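Local coordinates for chemotaxis protein CheX (Vibrio vulnificus, PDB 6VPW) that probably dephosphorylates the response regulator CheY, as other CheX phosphatases do, and so helps to reset chemotaxis signalling, at residues M16-T21 / T95-G100; E70-M75 / N84-D89; R33-E38 / F149-F154. One frame throughout, in Å; residues are numbered along the deposited sequence.

Contact 1 of 3, residues M16-T21 / T95-G100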
ATOM      1  N   MET A  16     -10.674  15.798  -4.976  1.00 29.49           N
ATOM      2  CA  MET A  16     -10.871  17.273  -4.987  1.00 30.51           C
ATOM      3  C   MET A  16     -12.048  17.644  -4.086  1.00 30.20           C
ATOM      4  O   MET A  16     -11.913  18.629  -3.327  1.00 32.41           O
ATOM      5  CB  MET A  16     -11.114  17.779  -6.407  1.00 32.55           C
ATOM      6  CG  MET A  16      -9.894  17.636  -7.288  1.00 33.70           C
ATOM      7  SD  MET A  16     -10.190  18.175  -8.968  1.00 39.79           S
ATOM      8  CE  MET A  16     -10.677  19.881  -8.670  1.00 40.42           C
ATOM      9  N   ASN A  17     -13.140  16.882  -4.143  1.00 29.03           N
ATOM     10  CA  ASN A  17     -14.341  17.214  -3.325  1.00 31.00           C
ATOM     11  C   ASN A  17     -14.082  16.973  -1.839  1.00 29.59           C
ATOM     12  O   ASN A  17     -14.613  17.754  -1.023  1.00 30.64           O
ATOM     13  CB  ASN A  17     -15.569  16.457  -3.827  1.00 33.01           C
ATOM     14  CG  ASN A  17     -15.952  16.921  -5.211  1.00 35.23           C
ATOM     15  OD1 ASN A  17     -15.579  18.022  -5.603  1.00 39.22           O
ATOM     16  ND2 ASN A  17     -16.672  16.098  -5.951  1.00 34.70           N
ATOM     17  N   VAL A  18     -13.299  15.946  -1.496  1.00 28.76           N
ATOM     18  CA  VAL A  18     -13.016  15.656  -0.063  1.00 28.46           C
ATOM     19  C   VAL A  18     -12.196  16.824   0.500  1.00 29.21           C
ATOM     20  O   VAL A  18     -12.556  17.342   1.593  1.00 31.14           O
ATOM     21  CB  VAL A  18     -12.309  14.292   0.128  1.00 28.12           C
ATOM     22  CG1 VAL A  18     -11.732  14.147   1.520  1.00 30.26           C
ATOM     23  CG2 VAL A  18     -13.230  13.120  -0.171  1.00 29.61           C
ATOM     24  N   LEU A  19     -11.175  17.268  -0.230  1.00 30.11           N
ATOM     25  CA  LEU A  19     -10.314  18.351   0.303  1.00 32.23           C
ATOM     26  C   LEU A  19     -11.030  19.702   0.270  1.00 34.08           C
ATOM     27  O   LEU A  19     -10.802  20.511   1.196  1.00 35.79           O
ATOM     28  CB  LEU A  19      -9.010  18.377  -0.489  1.00 34.61           C
ATOM     29  CG  LEU A  19      -8.145  17.128  -0.315  1.00 34.03           C
ATOM     30  CD1 LEU A  19      -6.849  17.276  -1.073  1.00 35.62           C
ATOM     31  CD2 LEU A  19      -7.876  16.843   1.155  1.00 34.65           C
ATOM     32  N   LYS A  20     -11.870  19.939  -0.733  1.00 33.95           N
ATOM     33  CA  LYS A  20     -12.558  21.249  -0.799  1.00 37.45           C
ATOM     34  C   LYS A  20     -13.588  21.324   0.339  1.00 36.96           C
ATOM     35  O   LYS A  20     -13.652  22.378   1.008  1.00 37.46           O
ATOM     36  CB  LYS A  20     -13.172  21.439  -2.187  1.00 39.27           C
ATOM     37  CG  LYS A  20     -13.639  22.850  -2.504  1.00 44.70           C
ATOM     38  CD  LYS A  20     -13.950  23.049  -3.982  1.00 47.70           C
ATOM     39  CE  LYS A  20     -14.387  24.464  -4.305  1.00 52.04           C
ATOM     40  NZ  LYS A  20     -14.765  24.617  -5.733  1.00 53.58           N
ATOM     41  N   THR A  21     -14.331  20.237   0.586  1.00 35.42           N
ATOM     42  CA  THR A  21     -15.396  20.262   1.626  1.00 35.66           C
ATOM     43  C   THR A  21     -14.849  20.042   3.042  1.00 36.38           C
ATOM     44  O   THR A  21     -15.324  20.738   3.967  1.00 39.27           O
ATOM     45  CB  THR A  21     -16.481  19.210   1.363  1.00 34.88           C
ATOM     46  OG1 THR A  21     -15.929  17.890   1.404  1.00 33.48           O
ATOM     47  CG2 THR A  21     -17.186  19.436   0.044  1.00 35.56           C
ATOM     48  N   THR A  95      -7.917   8.746   2.525  1.00 26.56           N
ATOM     49  CA  THR A  95      -7.884   7.602   1.570  1.00 26.78           C
ATOM     50  C   THR A  95      -9.229   6.849   1.612  1.00 25.99           C
ATOM     51  O   THR A  95      -9.752   6.531   0.544  1.00 25.96           O
ATOM     52  CB  THR A  95      -6.687   6.687   1.872  1.00 28.21           C
ATOM     53  OG1 THR A  95      -5.486   7.465   1.846  1.00 28.53           O
ATOM     54  CG2 THR A  95      -6.580   5.518   0.912  1.00 29.70           C
ATOM     55  N   ASN A  96      -9.751   6.558   2.802  1.00 27.20           N
ATOM     56  CA  ASN A  96     -11.072   5.882   2.962  1.00 28.35           C
ATOM     57  C   ASN A  96     -12.205   6.736   2.382  1.00 27.09           C
ATOM     58  O   ASN A  96     -13.069   6.175   1.665  1.00 25.55           O
ATOM     59  CB  ASN A  96     -11.394   5.580   4.425  1.00 30.91           C
ATOM     60  CG  ASN A  96     -10.969   4.200   4.876  1.00 35.76           C
ATOM     61  OD1 ASN A  96     -10.824   3.297   4.050  1.00 37.19           O
ATOM     62  ND2 ASN A  96     -10.840   4.010   6.186  1.00 35.24           N
ATOM     63  N   MET A  97     -12.201   8.041   2.662  1.00 26.67           N
ATOM     64  CA  MET A  97     -13.307   8.904   2.172  1.00 27.68           C
ATOM     65  C   MET A  97     -13.250   9.016   0.649  1.00 26.28           C
ATOM     66  O   MET A  97     -14.324   8.969   0.013  1.00 28.59           O
ATOM     67  CB  MET A  97     -13.231  10.313   2.781  1.00 28.95           C
ATOM     68  CG  MET A  97     -13.715  10.386   4.213  1.00 32.76           C
ATOM     69  SD  MET A  97     -13.708  12.112   4.825  1.00 38.90           S
ATOM     70  CE  MET A  97     -11.952  12.422   4.905  1.00 34.84           C
ATOM     71  N   VAL A  98     -12.053   9.151   0.080  1.00 24.51           N
ATOM     72  CA  VAL A  98     -11.952   9.297  -1.399  1.00 25.52           C
ATOM     73  C   VAL A  98     -12.413   7.991  -2.056  1.00 26.34           C
ATOM     74  O   VAL A  98     -13.198   8.048  -3.033  1.00 26.35           O
ATOM     75  CB  VAL A  98     -10.525   9.676  -1.828  1.00 26.06           C
ATOM     76  CG1 VAL A  98     -10.335   9.562  -3.336  1.00 26.67           C
ATOM     77  CG2 VAL A  98     -10.166  11.077  -1.349  1.00 27.39           C
ATOM     78  N   THR A  99     -11.939   6.857  -1.540  1.00 25.59           N
ATOM     79  CA  THR A  99     -12.311   5.537  -2.109  1.00 25.53           C
ATOM     80  C   THR A  99     -13.817   5.293  -1.942  1.00 26.53           C
ATOM     81  O   THR A  99     -14.437   4.783  -2.912  1.00 27.11           O
ATOM     82  CB  THR A  99     -11.489   4.417  -1.472  1.00 27.21           C
ATOM     83  OG1 THR A  99     -10.125   4.817  -1.613  1.00 29.14           O
ATOM     84  CG2 THR A  99     -11.724   3.072  -2.124  1.00 28.28           C
ATOM     85  N   GLY A 100     -14.363   5.622  -0.765  1.00 25.63           N
ATOM     86  CA  GLY A 100     -15.798   5.474  -0.464  1.00 26.91           C
ATOM     87  C   GLY A 100     -16.658   6.265  -1.431  1.00 26.84           C
ATOM     88  O   GLY A 100     -17.667   5.724  -1.904  1.00 27.43           O
TER
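Val18 meets Met97 and Val98 with both of its methyl groups, and this small apolar patch helps to join helix 8-23 to the middle of helix 85-107. Val18 CG2 lies 3.9 Å from Val98 CG2 and 4.1 Å from Met97 CB, so one methyl sits against a methyl of Val98 and the first side-chain carbon of Met97. The other branch, CG1, trans to the backbone nitrogen of Val18 (chi1 166°), reaches Met97 CE at 3.8 Å. Met97 runs out extended as far as its sulfur and then turns at chi3 (-69°), which brings the terminal methyl alongside the valine. The two methyl contacts are about equally close; what differs is their surroundings. Val98 is buried, enclosed by the sheet, whereas Val18 and Met97 are both partly exposed.

Beyond Val18, the outward side of helix 8-23 carries Asn17, Lys20 and Thr21, all exposed. There Thr21 OG1 turns back to Asn17 O at 2.8 Å, on the opposite face of that carbonyl from Thr21 N. Thr99 OG1 makes the same return bond to Thr95 O, but in a buried setting.

A polar tie adds to the valine packing one turn earlier: Ser14 OG of helix 8-23 bonds Val98 O. Underneath, helix 85-107 lies on the sheet, with Val98 against Met59 and Ile61 of strand 56-63 and Thr99 against Ile48 and Met50 of strand 44-51.

Contact 2 of 3, residues E70-M75 / N84-D89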
ATOM      1  N   GLU A  70      -0.790  21.394   5.523  1.00 38.37           N
ATOM      2  CA  GLU A  70      -1.819  22.444   5.273  1.00 38.84           C
ATOM      3  C   GLU A  70      -3.213  21.832   5.438  1.00 36.12           C
ATOM      4  O   GLU A  70      -4.062  22.465   6.086  1.00 38.47           O
ATOM      5  CB  GLU A  70      -1.655  23.072   3.889  1.00 41.93           C
ATOM      6  CG  GLU A  70      -2.404  24.385   3.723  1.00 42.80           C
ATOM      7  CD  GLU A  70      -1.824  25.561   4.488  1.00 44.42           C
ATOM      8  OE1 GLU A  70      -0.658  25.471   4.951  1.00 43.81           O
ATOM      9  OE2 GLU A  70      -2.547  26.552   4.652  1.00 51.05           O
ATOM     10  N   ILE A  71      -3.440  20.642   4.881  1.00 34.97           N
ATOM     11  CA  ILE A  71      -4.750  19.946   5.035  1.00 34.22           C
ATOM     12  C   ILE A  71      -5.037  19.754   6.531  1.00 36.78           C
ATOM     13  O   ILE A  71      -6.161  20.114   6.967  1.00 36.58           O
ATOM     14  CB  ILE A  71      -4.748  18.621   4.239  1.00 33.23           C
ATOM     15  CG1 ILE A  71      -4.648  18.893   2.737  1.00 31.40           C
ATOM     16  CG2 ILE A  71      -5.959  17.760   4.570  1.00 33.57           C
ATOM     17  CD1 ILE A  71      -4.369  17.663   1.901  1.00 30.49           C
ATOM     18  N   MET A  72      -4.057  19.234   7.282  1.00 39.65           N
ATOM     19  CA  MET A  72      -4.185  18.967   8.743  1.00 43.37           C
ATOM     20  C   MET A  72      -4.522  20.261   9.490  1.00 44.97           C
ATOM     21  O   MET A  72      -5.403  20.220  10.369  1.00 44.27           O
ATOM     22  CB  MET A  72      -2.879  18.411   9.318  1.00 51.46           C
ATOM     23  CG  MET A  72      -2.641  16.960   8.981  1.00 56.06           C
ATOM     24  SD  MET A  72      -3.747  15.873   9.909  1.00 73.18           S
ATOM     25  CE  MET A  72      -3.146  16.133  11.577  1.00 69.89           C
ATOM     26  N   GLN A  73      -3.816  21.350   9.182  1.00 43.52           N
ATOM     27  CA  GLN A  73      -4.097  22.637   9.875  1.00 47.84           C
ATOM     28  C   GLN A  73      -5.560  23.027   9.628  1.00 47.95           C
ATOM     29  O   GLN A  73      -6.227  23.445  10.596  1.00 47.23           O
ATOM     30  CB  GLN A  73      -3.142  23.731   9.395  1.00 49.37           C
ATOM     31  CG  GLN A  73      -3.420  25.095  10.009  1.00 55.92           C
ATOM     32  CD  GLN A  73      -2.410  26.133   9.589  1.00 60.29           C
ATOM     33  OE1 GLN A  73      -1.381  25.826   8.987  1.00 62.42           O
ATOM     34  NE2 GLN A  73      -2.696  27.383   9.917  1.00 65.81           N
ATOM     35  N   ASN A  74      -6.051  22.838   8.398  1.00 47.44           N
ATOM     36  CA  ASN A  74      -7.439  23.247   8.045  1.00 49.67           C
ATOM     37  C   ASN A  74      -8.453  22.325   8.734  1.00 50.74           C
ATOM     38  O   ASN A  74      -9.427  22.855   9.312  1.00 51.69           O
ATOM     39  CB  ASN A  74      -7.668  23.287   6.528  1.00 48.62           C
ATOM     40  CG  ASN A  74      -6.887  24.374   5.810  1.00 50.61           C
ATOM     41  OD1 ASN A  74      -6.154  25.135   6.432  1.00 51.85           O
ATOM     42  ND2 ASN A  74      -7.044  24.463   4.496  1.00 48.03           N
ATOM     43  N   MET A  75      -8.229  21.008   8.697  1.00 53.82           N
ATOM     44  CA  MET A  75      -9.204  20.030   9.260  1.00 57.16           C
ATOM     45  C   MET A  75      -9.154  19.999  10.792  1.00 64.98           C
ATOM     46  O   MET A  75     -10.002  19.297  11.368  1.00 72.92           O
ATOM     47  CB  MET A  75      -8.924  18.609   8.759  1.00 57.21           C
ATOM     48  CG  MET A  75      -9.050  18.435   7.258  1.00 53.97           C
ATOM     49  SD  MET A  75      -8.771  16.721   6.731  1.00 57.36           S
ATOM     50  CE  MET A  75     -10.219  15.917   7.413  1.00 59.45           C
ATOM     51  N   ASN A  84       3.250  13.334  12.178  1.00 61.48           N
ATOM     52  CA  ASN A  84       3.048  12.492  13.392  1.00 60.82           C
ATOM     53  C   ASN A  84       1.921  11.465  13.163  1.00 60.87           C
ATOM     54  O   ASN A  84       1.303  11.458  12.059  1.00 46.70           O
ATOM     55  CB  ASN A  84       2.804  13.363  14.631  1.00 63.26           C
ATOM     56  CG  ASN A  84       1.563  14.227  14.528  1.00 62.67           C
ATOM     57  OD1 ASN A  84       0.589  13.849  13.880  1.00 57.48           O
ATOM     58  ND2 ASN A  84       1.586  15.384  15.167  1.00 58.35           N
ATOM     59  N   GLU A  85       1.669  10.614  14.166  1.00 58.24           N
ATOM     60  CA  GLU A  85       0.600   9.584  14.042  1.00 63.50           C
ATOM     61  C   GLU A  85      -0.731  10.266  13.708  1.00 59.21           C
ATOM     62  O   GLU A  85      -1.546   9.644  12.997  1.00 49.23           O
ATOM     63  CB  GLU A  85       0.475   8.729  15.307  1.00 68.98           C
ATOM     64  CG  GLU A  85       1.545   7.659  15.420  1.00 75.82           C
ATOM     65  CD  GLU A  85       1.287   6.623  16.503  1.00 85.10           C
ATOM     66  OE1 GLU A  85       1.781   5.487  16.357  1.00 87.69           O
ATOM     67  OE2 GLU A  85       0.593   6.952  17.490  1.00 89.73           O
ATOM     68  N   GLU A  86      -0.928  11.502  14.177  1.00 55.49           N
ATOM     69  CA  GLU A  86      -2.200  12.219  13.890  1.00 54.78           C
ATOM     70  C   GLU A  86      -2.286  12.508  12.380  1.00 47.30           C
ATOM     71  O   GLU A  86      -3.383  12.397  11.831  1.00 42.71           O
ATOM     72  CB  GLU A  86      -2.282  13.486  14.742  1.00 61.10           C
ATOM     73  CG  GLU A  86      -3.683  14.043  14.884  1.00 64.08           C
ATOM     74  CD  GLU A  86      -3.774  15.214  15.850  1.00 68.66           C
ATOM     75  OE1 GLU A  86      -2.728  15.583  16.427  1.00 70.39           O
ATOM     76  OE2 GLU A  86      -4.885  15.750  16.027  1.00 71.64           O
ATOM     77  N   VAL A  87      -1.159  12.841  11.744  1.00 43.54           N
ATOM     78  CA  VAL A  87      -1.131  13.137  10.277  1.00 41.77           C
ATOM     79  C   VAL A  87      -1.360  11.825   9.509  1.00 37.81           C
ATOM     80  O   VAL A  87      -2.118  11.841   8.520  1.00 35.88           O
ATOM     81  CB  VAL A  87       0.181  13.816   9.843  1.00 43.01           C
ATOM     82  CG1 VAL A  87       0.260  13.978   8.335  1.00 42.49           C
ATOM     83  CG2 VAL A  87       0.384  15.161  10.527  1.00 47.72           C
ATOM     84  N   THR A  88      -0.747  10.726   9.947  1.00 36.49           N
ATOM     85  CA  THR A  88      -0.962   9.432   9.235  1.00 35.35           C
ATOM     86  C   THR A  88      -2.420   8.977   9.423  1.00 34.33           C
ATOM     87  O   THR A  88      -2.997   8.434   8.457  1.00 30.45           O
ATOM     88  CB  THR A  88       0.075   8.403   9.684  1.00 37.03           C
ATOM     89  OG1 THR A  88      -0.150   8.175  11.072  1.00 38.67           O
ATOM     90  CG2 THR A  88       1.494   8.869   9.434  1.00 37.14           C
ATOM     91  N   ASP A  89      -3.008   9.207  10.604  1.00 35.01           N
ATOM     92  CA  ASP A  89      -4.437   8.850  10.812  1.00 36.77           C
ATOM     93  C   ASP A  89      -5.285   9.635   9.804  1.00 35.54           C
ATOM     94  O   ASP A  89      -6.168   9.033   9.172  1.00 32.69           O
ATOM     95  CB  ASP A  89      -4.906   9.137  12.240  1.00 39.27           C
ATOM     96  CG  ASP A  89      -4.406   8.145  13.276  1.00 45.21           C
ATOM     97  OD1 ASP A  89      -3.796   7.127  12.875  1.00 44.61           O
ATOM     98  OD2 ASP A  89      -4.617   8.406  14.483  1.00 49.29           O
TER
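Met72 and Val87 carry most of this contact, with Glu86 adding a smaller share. They pack helix 65-76 against the first turn of helix 85-107, in a helix-loop-helix with an eight-residue connection. Met72 gives up by far the largest area. Its chain bends at both chi2 (-72°) and chi3 (-67°), curling round one methyl of its partner: Met72 CG and Met72 CE each lie 3.8 Å from Val87 CG2. Between these two carbons, Met72 SD rides over the backbone, 3.8 Å from Val87 CA. The helix start is thus met by the side of the thioether as well as by its end.

Glu86 takes part through its aliphatic portion. Its CG is 3.9 Å from Met72 CE, while the rest of the chain runs on extended; the residue as a whole is exposed, and of its side chain only CG joins the packing. Pro80, from the connecting loop, touches both Met72 and Val87, and Met90 one turn further on also packs on Met72. Ile71 packs on Leu19 and Ala23 of helix 8-23 and on Ile94 further along helix 85-107.

The next residues of the same helix start face the dimer partner: Asp89 makes a salt bridge to Lys131 of the second subunit, and Thr88 OG1 is hydrogen-bonded to the same lysine.

Asn84 at the N-cap helps to hold the turn that Met72 packs on. Its OD1 takes Val87 N at 2.9 Å, with the donor nearly in line with the side-chain C=O, and also receives a weak bond from Glu86 N at 2.8 Å.

Contact 3 of 3, residues R33-E38 / F149-F154; sequences RIKKDE and FIEICF
Lys35 is stretched to full length, CG trans to the backbone N (chi1 -177°) and every later torsion extended, while Glu151 turns its CG beside its own N (chi1 -69°) and then runs straight; the two chains cross at about a right angle and end in a salt bridge. The setting is the six-stranded antiparallel sheet. Lys35 follows edge strand 28-34, Glu151 lies on strand 148-154, and the pair reaches across strand 137-142, whose Ile138 touches Glu151.

Lys35 NZ is modelled 2.5 Å from Glu151 OE1, too short to be taken literally, though the pairing itself is plain. The ammonium stands near both carboxylate oxygens, with Lys35 NZ 3.0 Å from Glu151 OE2. Glu151 is buried, with Ala40 and Ser60 also against it, so the ammonium group probably offsets the cost of enclosing a negative charge and favours the ionised acid.

Side chains alternate along the strand. Ile150, Ile152 and Phe154 face helix 8-23, whereas Glu151 and Cys153 take the other face, Cys153 in a disulfide with Cys132.

The two ends of segment 33-38 are tied by a second ion pair. Arg33 presents its guanidinium edge side-on to Glu38: Arg33 NE meets Glu38 OE2 at 3.0 Å and Arg33 NH2 meets Glu38 OE1 at 2.7 Å, both on the syn side but tilted about 30° from the carboxylate plane.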
ATOM      1  N   ARG A  33      -2.780  10.824 -16.981  1.00 49.17           N
ATOM      2  CA  ARG A  33      -2.084  10.181 -18.120  1.00 51.50           C
ATOM      3  C   ARG A  33      -1.595   8.795 -17.682  1.00 50.00           C
ATOM      4  O   ARG A  33      -1.640   8.485 -16.452  1.00 42.82           O
ATOM      5  CB  ARG A  33      -0.952  11.096 -18.605  1.00 58.02           C
ATOM      6  CG  ARG A  33      -0.027  11.586 -17.496  1.00 61.03           C
ATOM      7  CD  ARG A  33       1.196  12.363 -17.966  1.00 65.38           C
ATOM      8  NE  ARG A  33       2.105  12.570 -16.839  1.00 64.73           N
ATOM      9  CZ  ARG A  33       2.101  13.622 -16.017  1.00 62.51           C
ATOM     10  NH1 ARG A  33       1.244  14.615 -16.191  1.00 62.40           N
ATOM     11  NH2 ARG A  33       2.965  13.678 -15.018  1.00 61.24           N
ATOM     12  N   ILE A  34      -1.222   7.968 -18.658  1.00 51.14           N
ATOM     13  CA  ILE A  34      -0.646   6.633 -18.346  1.00 51.11           C
ATOM     14  C   ILE A  34       0.740   6.903 -17.779  1.00 52.22           C
ATOM     15  O   ILE A  34       1.511   7.631 -18.437  1.00 51.45           O
ATOM     16  CB  ILE A  34      -0.604   5.713 -19.582  1.00 54.83           C
ATOM     17  CG1 ILE A  34      -2.013   5.422 -20.111  1.00 54.34           C
ATOM     18  CG2 ILE A  34       0.161   4.432 -19.261  1.00 55.36           C
ATOM     19  CD1 ILE A  34      -2.043   4.625 -21.397  1.00 58.47           C
ATOM     20  N   LYS A  35       1.009   6.390 -16.577  1.00 50.55           N
ATOM     21  CA  LYS A  35       2.335   6.597 -15.957  1.00 52.80           C
ATOM     22  C   LYS A  35       3.352   5.855 -16.819  1.00 56.67           C
ATOM     23  O   LYS A  35       3.006   4.782 -17.351  1.00 56.15           O
ATOM     24  CB  LYS A  35       2.340   6.111 -14.508  1.00 51.70           C
ATOM     25  CG  LYS A  35       3.642   6.330 -13.751  1.00 56.26           C
ATOM     26  CD  LYS A  35       3.523   5.953 -12.296  1.00 56.04           C
ATOM     27  CE  LYS A  35       4.811   6.076 -11.511  1.00 55.56           C
ATOM     28  NZ  LYS A  35       4.591   5.741 -10.080  1.00 50.90           N
ATOM     29  N   LYS A  36       4.526   6.448 -16.995  1.00 59.61           N
ATOM     30  CA  LYS A  36       5.589   5.788 -17.788  1.00 65.72           C
ATOM     31  C   LYS A  36       6.828   5.719 -16.894  1.00 67.29           C
ATOM     32  O   LYS A  36       6.745   5.030 -15.856  1.00 65.56           O
ATOM     33  CB  LYS A  36       5.788   6.522 -19.118  1.00 67.39           C
ATOM     34  CG  LYS A  36       4.552   6.563 -20.002  1.00 69.08           C
ATOM     35  CD  LYS A  36       4.799   7.172 -21.366  1.00 72.96           C
ATOM     36  CE  LYS A  36       3.521   7.446 -22.130  1.00 72.58           C
ATOM     37  NZ  LYS A  36       2.693   8.469 -21.451  1.00 74.24           N
ATOM     38  N   ASP A  37       7.901   6.419 -17.272  1.00 71.49           N
ATOM     39  CA  ASP A  37       9.184   6.445 -16.519  1.00 73.51           C
ATOM     40  C   ASP A  37       9.236   7.711 -15.655  1.00 70.90           C
ATOM     41  O   ASP A  37      10.270   7.938 -15.010  1.00 70.08           O
ATOM     42  CB  ASP A  37      10.369   6.428 -17.491  1.00 76.93           C
ATOM     43  CG  ASP A  37      10.172   5.502 -18.679  1.00 79.45           C
ATOM     44  OD1 ASP A  37       9.185   4.740 -18.673  1.00 77.73           O
ATOM     45  OD2 ASP A  37      10.991   5.574 -19.619  1.00 86.75           O
ATOM     46  N   GLU A  38       8.147   8.483 -15.642  1.00 61.64           N
ATOM     47  CA  GLU A  38       8.103   9.795 -14.936  1.00 67.15           C
ATOM     48  C   GLU A  38       8.364   9.661 -13.432  1.00 65.71           C
ATOM     49  O   GLU A  38       7.992   8.630 -12.824  1.00 57.33           O
ATOM     50  CB  GLU A  38       6.763  10.487 -15.189  1.00 71.34           C
ATOM     51  CG  GLU A  38       5.561   9.577 -15.051  1.00 70.82           C
ATOM     52  CD  GLU A  38       4.246  10.314 -15.199  1.00 76.34           C
ATOM     53  OE1 GLU A  38       4.025  11.276 -14.439  1.00 74.68           O
ATOM     54  OE2 GLU A  38       3.472   9.963 -16.115  1.00 88.25           O
ATOM     55  N   PHE A 149      -0.484  13.276  -5.806  1.00 28.03           N
ATOM     56  CA  PHE A 149      -0.914  12.544  -7.012  1.00 29.76           C
ATOM     57  C   PHE A 149      -1.638  11.278  -6.583  1.00 26.94           C
ATOM     58  O   PHE A 149      -1.359  10.709  -5.499  1.00 25.30           O
ATOM     59  CB  PHE A 149       0.239  12.297  -7.989  1.00 34.57           C
ATOM     60  CG  PHE A 149       1.448  11.651  -7.386  1.00 35.85           C
ATOM     61  CD1 PHE A 149       1.525  10.270  -7.266  1.00 42.68           C
ATOM     62  CD2 PHE A 149       2.503  12.422  -6.927  1.00 39.82           C
ATOM     63  CE1 PHE A 149       2.642   9.668  -6.695  1.00 41.34           C
ATOM     64  CE2 PHE A 149       3.613  11.821  -6.352  1.00 43.01           C
ATOM     65  CZ  PHE A 149       3.685  10.449  -6.245  1.00 44.17           C
ATOM     66  N   ILE A 150      -2.615  10.929  -7.397  1.00 25.66           N
ATOM     67  CA  ILE A 150      -3.360   9.656  -7.245  1.00 25.84           C
ATOM     68  C   ILE A 150      -2.792   8.703  -8.286  1.00 27.23           C
ATOM     69  O   ILE A 150      -2.530   9.155  -9.434  1.00 27.19           O
ATOM     70  CB  ILE A 150      -4.872   9.818  -7.458  1.00 27.46           C
ATOM     71  CG1 ILE A 150      -5.505  10.683  -6.376  1.00 29.35           C
ATOM     72  CG2 ILE A 150      -5.554   8.447  -7.540  1.00 27.50           C
ATOM     73  CD1 ILE A 150      -6.933  11.053  -6.676  1.00 33.46           C
ATOM     74  N   GLU A 151      -2.557   7.460  -7.883  1.00 27.09           N
ATOM     75  CA  GLU A 151      -2.196   6.433  -8.883  1.00 28.71           C
ATOM     76  C   GLU A 151      -3.242   5.341  -8.729  1.00 29.16           C
ATOM     77  O   GLU A 151      -3.642   5.014  -7.558  1.00 25.25           O
ATOM     78  CB  GLU A 151      -0.772   5.904  -8.744  1.00 33.24           C
ATOM     79  CG  GLU A 151       0.295   6.912  -9.108  1.00 38.23           C
ATOM     80  CD  GLU A 151       1.676   6.291  -9.210  1.00 42.31           C
ATOM     81  OE1 GLU A 151       2.667   7.044  -9.220  1.00 48.51           O
ATOM     82  OE2 GLU A 151       1.751   5.062  -9.296  1.00 44.81           O
ATOM     83  N   ILE A 152      -3.687   4.802  -9.858  1.00 30.42           N
ATOM     84  CA  ILE A 152      -4.746   3.766  -9.765  1.00 33.09           C
ATOM     85  C   ILE A 152      -4.478   2.714 -10.835  1.00 31.20           C
ATOM     86  O   ILE A 152      -3.909   3.063 -11.890  1.00 30.45           O
ATOM     87  CB  ILE A 152      -6.123   4.441  -9.871  1.00 36.27           C
ATOM     88  CG1 ILE A 152      -7.241   3.557  -9.330  1.00 40.90           C
ATOM     89  CG2 ILE A 152      -6.397   4.918 -11.290  1.00 40.13           C
ATOM     90  CD1 ILE A 152      -8.467   4.354  -8.954  1.00 46.11           C
ATOM     91  N   CYS A 153      -4.783   1.469 -10.498  1.00 31.54           N
ATOM     92  CA  CYS A 153      -4.599   0.319 -11.419  1.00 36.16           C
ATOM     93  C   CYS A 153      -5.752  -0.642 -11.151  1.00 34.26           C
ATOM     94  O   CYS A 153      -5.937  -1.016  -9.972  1.00 32.53           O
ATOM     95  CB  CYS A 153      -3.251  -0.374 -11.201  1.00 40.52           C
ATOM     96  SG  CYS A 153      -2.740  -1.524 -12.524  1.00 53.28           S
ATOM     97  N   PHE A 154      -6.539  -0.955 -12.177  1.00 35.13           N
ATOM     98  CA  PHE A 154      -7.603  -1.986 -12.060  1.00 37.83           C
ATOM     99  C   PHE A 154      -7.339  -3.060 -13.110  1.00 39.45           C
ATOM    100  O   PHE A 154      -6.853  -2.723 -14.205  1.00 41.68           O
ATOM    101  CB  PHE A 154      -9.012  -1.423 -12.253  1.00 37.48           C
ATOM    102  CG  PHE A 154      -9.609  -0.749 -11.050  1.00 39.44           C
ATOM    103  CD1 PHE A 154     -10.304  -1.486 -10.106  1.00 38.88           C
ATOM    104  CD2 PHE A 154      -9.495   0.618 -10.875  1.00 39.44           C
ATOM    105  CE1 PHE A 154     -10.891  -0.864  -9.019  1.00 39.40           C
ATOM    106  CE2 PHE A 154     -10.072   1.236  -9.779  1.00 39.84           C
ATOM    107  CZ  PHE A 154     -10.761   0.490  -8.851  1.00 40.57           C
TER

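Overall arrangement
Contacts 1 and 2 share helix 85-107, which receives helix 8-23 near its middle and helix 65-76 at its start. They meet directly, Leu19 CD2 lying 3.7 Å from Ile71 CD1. Both are apolar, through methyl packing in contact 1 and methyl and sulfur in contact 2, yet contact 2 is the more buried, although it lies farther from the centre of the chain and adjoins the second subunit. Contact 3, on the opposite side of the chain's centre from both, is different in kind: a charged pair links an edge-strand loop to an inner strand, half of it buried. Helix 8-23 is followed by strand 28-34, and contacts 1 and 3 interlock along the chain, though their centres are about 19 Å apart.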